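Local coordinates for putative exported protein (Bacteroides fragilis, PDB 3FZX), which is of uncharacterised function but binds calcium and probably handles a lipid or similar apolar ligand in the cell envelope, at residues N53-N65 / T87-M101. Residues are numbered along the deposited sequence; the frame is centred on the assembly and turned at random.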
loop_
_atom_site.group_PDB
_atom_site.type_symbol
_atom_site.label_atom_id
_atom_site.label_comp_id
_atom_site.label_asym_id
_atom_site.label_seq_id
_atom_site.Cartn_x
_atom_site.Cartn_y
_atom_site.Cartn_z
ATOM N N ASN A 53 -4.812 -11.835 -8.790
ATOM C CA ASN A 53 -4.707 -11.147 -10.080
ATOM C C ASN A 53 -6.042 -10.510 -10.433
ATOM O O ASN A 53 -7.079 -11.142 -10.246
ATOM C CB ASN A 53 -4.380 -12.135 -11.185
ATOM C CG ASN A 53 -3.067 -12.841 -10.958
ATOM O OD1 ASN A 53 -2.978 -14.052 -11.118
ATOM N ND2 ASN A 53 -2.049 -12.102 -10.563
ATOM N N TYR A 54 -6.018 -9.274 -10.933
ATOM C CA TYR A 54 -7.229 -8.606 -11.411
ATOM C C TYR A 54 -7.118 -8.340 -12.891
ATOM O O TYR A 54 -6.010 -8.151 -13.410
ATOM C CB TYR A 54 -7.519 -7.299 -10.674
ATOM C CG TYR A 54 -6.490 -6.199 -10.834
ATOM C CD1 TYR A 54 -6.515 -5.333 -11.937
ATOM C CD2 TYR A 54 -5.515 -5.996 -9.865
ATOM C CE1 TYR A 54 -5.570 -4.310 -12.081
ATOM C CE2 TYR A 54 -4.568 -4.976 -9.999
ATOM C CZ TYR A 54 -4.606 -4.141 -11.106
ATOM O OH TYR A 54 -3.687 -3.134 -11.209
ATOM N N THR A 55 -8.282 -8.365 -13.547
ATOM C CA THR A 55 -8.474 -7.929 -14.915
ATOM C C THR A 55 -9.712 -7.023 -14.981
ATOM O O THR A 55 -10.746 -7.309 -14.374
ATOM C CB THR A 55 -8.652 -9.090 -15.845
ATOM O OG1 THR A 55 -7.457 -9.859 -15.820
ATOM C CG2 THR A 55 -8.871 -8.624 -17.259
ATOM N N PHE A 56 -9.538 -5.892 -15.653
ATOM C CA PHE A 56 -10.585 -4.933 -15.944
ATOM C C PHE A 56 -10.783 -5.064 -17.443
ATOM O O PHE A 56 -9.837 -4.942 -18.205
ATOM C CB PHE A 56 -10.136 -3.491 -15.656
ATOM C CG PHE A 56 -10.201 -3.077 -14.217
ATOM C CD1 PHE A 56 -11.393 -2.596 -13.669
ATOM C CD2 PHE A 56 -9.068 -3.103 -13.416
ATOM C CE1 PHE A 56 -11.462 -2.191 -12.316
ATOM C CE2 PHE A 56 -9.133 -2.716 -12.070
ATOM C CZ PHE A 56 -10.327 -2.244 -11.526
ATOM N N ALA A 57 -12.000 -5.349 -17.862
ATOM C CA ALA A 57 -12.332 -5.393 -19.282
ATOM C C ALA A 57 -13.535 -4.509 -19.558
ATOM O O ALA A 57 -14.219 -4.067 -18.642
ATOM C CB ALA A 57 -12.603 -6.821 -19.724
ATOM N N ASP A 58 -13.767 -4.229 -20.834
ATOM C CA ASP A 58 -14.957 -3.487 -21.247
ATOM C C ASP A 58 -16.112 -4.482 -21.418
ATOM O O ASP A 58 -15.919 -5.687 -21.228
ATOM C CB ASP A 58 -14.700 -2.675 -22.544
ATOM C CG ASP A 58 -14.385 -3.557 -23.776
ATOM O OD1 ASP A 58 -14.683 -4.782 -23.793
ATOM O OD2 ASP A 58 -13.824 -2.999 -24.749
ATOM N N ALA A 59 -17.289 -3.979 -21.804
ATOM C CA ALA A 59 -18.496 -4.796 -21.953
ATOM C C ALA A 59 -18.340 -5.880 -23.008
ATOM O O ALA A 59 -18.991 -6.900 -22.912
ATOM C CB ALA A 59 -19.735 -3.927 -22.249
ATOM N N ALA A 60 -17.469 -5.677 -23.991
ATOM C CA ALA A 60 -17.210 -6.695 -25.019
ATOM C C ALA A 60 -16.099 -7.689 -24.619
ATOM O O ALA A 60 -15.641 -8.449 -25.448
ATOM C CB ALA A 60 -16.857 -6.016 -26.332
ATOM N N GLY A 61 -15.658 -7.686 -23.359
ATOM C CA GLY A 61 -14.582 -8.590 -22.903
ATOM C C GLY A 61 -13.126 -8.237 -23.246
ATOM O O GLY A 61 -12.212 -8.966 -22.844
ATOM N N LYS A 62 -12.884 -7.155 -23.989
ATOM C CA LYS A 62 -11.509 -6.707 -24.242
ATOM C C LYS A 62 -10.837 -6.208 -22.934
ATOM O O LYS A 62 -11.357 -5.314 -22.256
ATOM C CB LYS A 62 -11.467 -5.602 -25.303
ATOM C CG LYS A 62 -10.025 -5.256 -25.748
ATOM C CD LYS A 62 -9.950 -4.176 -26.830
ATOM C CE LYS A 62 -10.221 -2.788 -26.278
ATOM N NZ LYS A 62 -10.155 -1.795 -27.386
ATOM N N THR A 63 -9.695 -6.802 -22.587
ATOM C CA THR A 63 -8.950 -6.414 -21.388
ATOM C C THR A 63 -8.462 -4.978 -21.503
ATOM O O THR A 63 -7.930 -4.621 -22.516
ATOM C CB THR A 63 -7.720 -7.317 -21.178
ATOM O OG1 THR A 63 -8.164 -8.658 -20.959
ATOM C CG2 THR A 63 -6.913 -6.875 -19.983
ATOM N N LEU A 64 -8.693 -4.177 -20.471
ATOM C CA LEU A 64 -8.242 -2.797 -20.396
ATOM C C LEU A 64 -6.991 -2.678 -19.507
ATOM O O LEU A 64 -6.101 -1.882 -19.765
ATOM C CB LEU A 64 -9.358 -1.900 -19.833
ATOM C CG LEU A 64 -10.717 -1.902 -20.554
ATOM C CD1 LEU A 64 -11.648 -0.912 -19.888
ATOM C CD2 LEU A 64 -10.597 -1.578 -22.045
ATOM N N ASN A 65 -6.922 -3.482 -18.461
ATOM C CA ASN A 65 -5.858 -3.379 -17.487
ATOM C C ASN A 65 -5.842 -4.647 -16.657
ATOM O O ASN A 65 -6.907 -5.189 -16.354
ATOM C CB ASN A 65 -6.169 -2.198 -16.565
ATOM C CG ASN A 65 -4.967 -1.722 -15.773
ATOM O OD1 ASN A 65 -4.887 -1.941 -14.583
ATOM N ND2 ASN A 65 -4.038 -1.050 -16.434
ATOM N N THR A 87 -13.349 1.057 -10.118
ATOM C CA THR A 87 -14.579 0.858 -10.877
ATOM C C THR A 87 -15.342 2.162 -11.075
ATOM O O THR A 87 -16.391 2.154 -11.688
ATOM C CB THR A 87 -15.529 -0.212 -10.289
ATOM O OG1 THR A 87 -16.235 0.318 -9.169
ATOM C CG2 THR A 87 -14.778 -1.459 -9.889
ATOM N N PHE A 88 -14.829 3.291 -10.589
ATOM C CA PHE A 88 -15.463 4.586 -10.886
ATOM C C PHE A 88 -15.285 4.853 -12.391
ATOM O O PHE A 88 -14.263 4.490 -12.952
ATOM C CB PHE A 88 -14.833 5.693 -10.048
ATOM C CG PHE A 88 -15.104 5.585 -8.544
ATOM C CD1 PHE A 88 -15.780 4.491 -7.974
ATOM C CD2 PHE A 88 -14.627 6.580 -7.683
ATOM C CE1 PHE A 88 -16.002 4.418 -6.595
ATOM C CE2 PHE A 88 -14.843 6.508 -6.295
ATOM C CZ PHE A 88 -15.523 5.421 -5.756
ATOM N N PRO A 89 -16.287 5.447 -13.062
ATOM C CA PRO A 89 -16.187 5.637 -14.516
ATOM C C PRO A 89 -14.948 6.398 -15.033
ATOM O O PRO A 89 -14.387 6.032 -16.078
ATOM C CB PRO A 89 -17.461 6.428 -14.840
ATOM C CG PRO A 89 -18.425 6.000 -13.824
ATOM C CD PRO A 89 -17.631 5.801 -12.566
ATOM N N THR A 90 -14.542 7.440 -14.313
ATOM C CA THR A 90 -13.342 8.223 -14.671
ATOM C C THR A 90 -12.147 7.302 -14.736
ATOM O O THR A 90 -11.353 7.384 -15.652
ATOM C CB THR A 90 -13.082 9.394 -13.665
ATOM O OG1 THR A 90 -14.216 10.262 -13.669
ATOM C CG2 THR A 90 -11.837 10.206 -14.024
ATOM N N ALA A 91 -12.070 6.374 -13.795
ATOM C CA ALA A 91 -10.983 5.417 -13.747
ATOM C C ALA A 91 -11.072 4.426 -14.905
ATOM O O ALA A 91 -10.115 4.251 -15.683
ATOM C CB ALA A 91 -11.007 4.700 -12.423
ATOM N N LEU A 92 -12.241 3.798 -15.035
ATOM C CA LEU A 92 -12.451 2.782 -16.058
ATOM C C LEU A 92 -12.135 3.333 -17.437
ATOM O O LEU A 92 -11.443 2.690 -18.226
ATOM C CB LEU A 92 -13.895 2.255 -16.015
ATOM C CG LEU A 92 -14.227 1.458 -14.757
ATOM C CD1 LEU A 92 -15.746 1.199 -14.654
ATOM C CD2 LEU A 92 -13.363 0.166 -14.772
ATOM N N ASN A 93 -12.616 4.543 -17.688
ATOM C CA ASN A 93 -12.470 5.195 -18.985
ATOM C C ASN A 93 -11.076 5.691 -19.334
ATOM O O ASN A 93 -10.841 6.014 -20.476
ATOM C CB ASN A 93 -13.487 6.339 -19.117
ATOM C CG ASN A 93 -14.934 5.826 -19.222
ATOM O OD1 ASN A 93 -15.160 4.634 -19.332
ATOM N ND2 ASN A 93 -15.903 6.727 -19.183
HETATM N N MSE A 94 -10.144 5.752 -18.393
HETATM C CA MSE A 94 -8.796 6.188 -18.752
HETATM C C MSE A 94 -7.802 5.035 -18.799
HETATM O O MSE A 94 -6.638 5.248 -19.149
HETATM C CB MSE A 94 -8.321 7.368 -17.889
HETATM C CG MSE A 94 -8.441 7.249 -16.383
HETATM SE SE MSE A 94 -7.058 6.141 -15.609
HETATM C CE MSE A 94 -5.499 7.419 -15.639
HETATM N N MSE A 95 -8.258 3.813 -18.504
HETATM C CA MSE A 95 -7.348 2.662 -18.399
HETATM C C MSE A 95 -6.924 2.070 -19.728
HETATM O O MSE A 95 -7.717 1.952 -20.655
HETATM C CB MSE A 95 -7.972 1.529 -17.605
HETATM C CG MSE A 95 -7.787 1.575 -16.088
HETATM SE SE MSE A 95 -9.073 0.260 -15.367
HETATM C CE MSE A 95 -9.062 1.014 -13.552
ATOM N N ASN A 96 -5.656 1.686 -19.781
ATOM C CA ASN A 96 -5.114 0.864 -20.845
ATOM C C ASN A 96 -3.933 0.069 -20.249
ATOM O O ASN A 96 -3.617 0.193 -19.049
ATOM C CB ASN A 96 -4.752 1.698 -22.086
ATOM C CG ASN A 96 -3.813 2.852 -21.774
ATOM O OD1 ASN A 96 -2.771 2.669 -21.138
ATOM N ND2 ASN A 96 -4.176 4.053 -22.233
ATOM N N ALA A 97 -3.315 -0.775 -21.065
ATOM C CA ALA A 97 -2.226 -1.638 -20.615
ATOM C C ALA A 97 -1.054 -0.888 -19.981
ATOM O O ALA A 97 -0.341 -1.466 -19.182
ATOM C CB ALA A 97 -1.730 -2.487 -21.774
ATOM N N ASP A 98 -0.832 0.379 -20.342
ATOM C CA ASP A 98 0.257 1.161 -19.763
ATOM C C ASP A 98 -0.143 1.973 -18.518
ATOM O O ASP A 98 0.672 2.750 -18.014
ATOM C CB ASP A 98 0.883 2.084 -20.829
ATOM C CG ASP A 98 1.630 1.308 -21.926
ATOM O OD1 ASP A 98 1.724 0.064 -21.873
ATOM O OD2 ASP A 98 2.123 1.949 -22.865
ATOM N N VAL A 99 -1.377 1.808 -18.030
ATOM C CA VAL A 99 -1.810 2.501 -16.823
ATOM C C VAL A 99 -1.478 1.663 -15.601
ATOM O O VAL A 99 -1.709 0.470 -15.568
ATOM C CB VAL A 99 -3.328 2.844 -16.837
ATOM C CG1 VAL A 99 -3.827 3.169 -15.438
ATOM C CG2 VAL A 99 -3.599 4.015 -17.787
ATOM N N TYR A 100 -0.930 2.311 -14.594
ATOM C CA TYR A 100 -0.604 1.693 -13.327
ATOM C C TYR A 100 -1.301 2.463 -12.256
ATOM O O TYR A 100 -1.736 3.586 -12.464
ATOM C CB TYR A 100 0.912 1.736 -13.100
ATOM C CG TYR A 100 1.587 0.864 -14.118
ATOM C CD1 TYR A 100 1.661 -0.528 -13.937
ATOM C CD2 TYR A 100 2.069 1.397 -15.304
ATOM C CE1 TYR A 100 2.247 -1.357 -14.891
ATOM C CE2 TYR A 100 2.667 0.568 -16.269
ATOM C CZ TYR A 100 2.745 -0.798 -16.052
ATOM O OH TYR A 100 3.315 -1.600 -16.995
HETATM N N MSE A 101 -1.406 1.850 -11.098
HETATM C CA MSE A 101 -2.105 2.458 -9.994
HETATM C C MSE A 101 -1.450 2.092 -8.667
HETATM O O MSE A 101 -0.806 1.056 -8.551
HETATM C CB MSE A 101 -3.575 2.087 -10.038
HETATM C CG MSE A 101 -3.833 0.633 -10.092
HETATM SE SE MSE A 101 -5.727 0.294 -10.373
HETATM C CE MSE A 101 -5.774 0.106 -12.335
#
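From CB to CE, the selenomethionine Met-95 runs past Leu-64 and Asn-65 to the ring of Phe-56. Its CB lies 4.3 Å from CB of Leu-64, and CG passes beside CB of Asn-65. Extended beyond CG, the chain then carries SE over one face of the Phe-56 ring, 3.7 Å from Phe-56 CG, a Met-aromatic contact. The terminal CE sits almost on the ring normal, 3.9 Å from the Phe-56 centroid, and makes a CH-pi contact. Leu-92 CD2 comes obliquely to the same ring, 3.6 Å from Phe-56 CD1, while Thr-87 CG2 meets its edge. Opposite Phe-56, Leu-64 and Asn-65 form a classic beta bulge in the antiparallel hairpin of the closed barrel; the short helix 89-94 and the turn 96-99 lie on the connection from strand 77-81 to strand 99-107. With CG anti to the backbone N (chi1 -163°), Asn-65 extends its amide to this turn. Its ND2 donates to Val-99 O and Asn-96 O, both at 2.9 Å and both close to the amide plane, with N-H...O angles of 158° and 148°. Val-99 N reaches Asn-96 O from the other face of that carbonyl. Asn-65 OD1, buried without a polar partner, faces Met-101 CE.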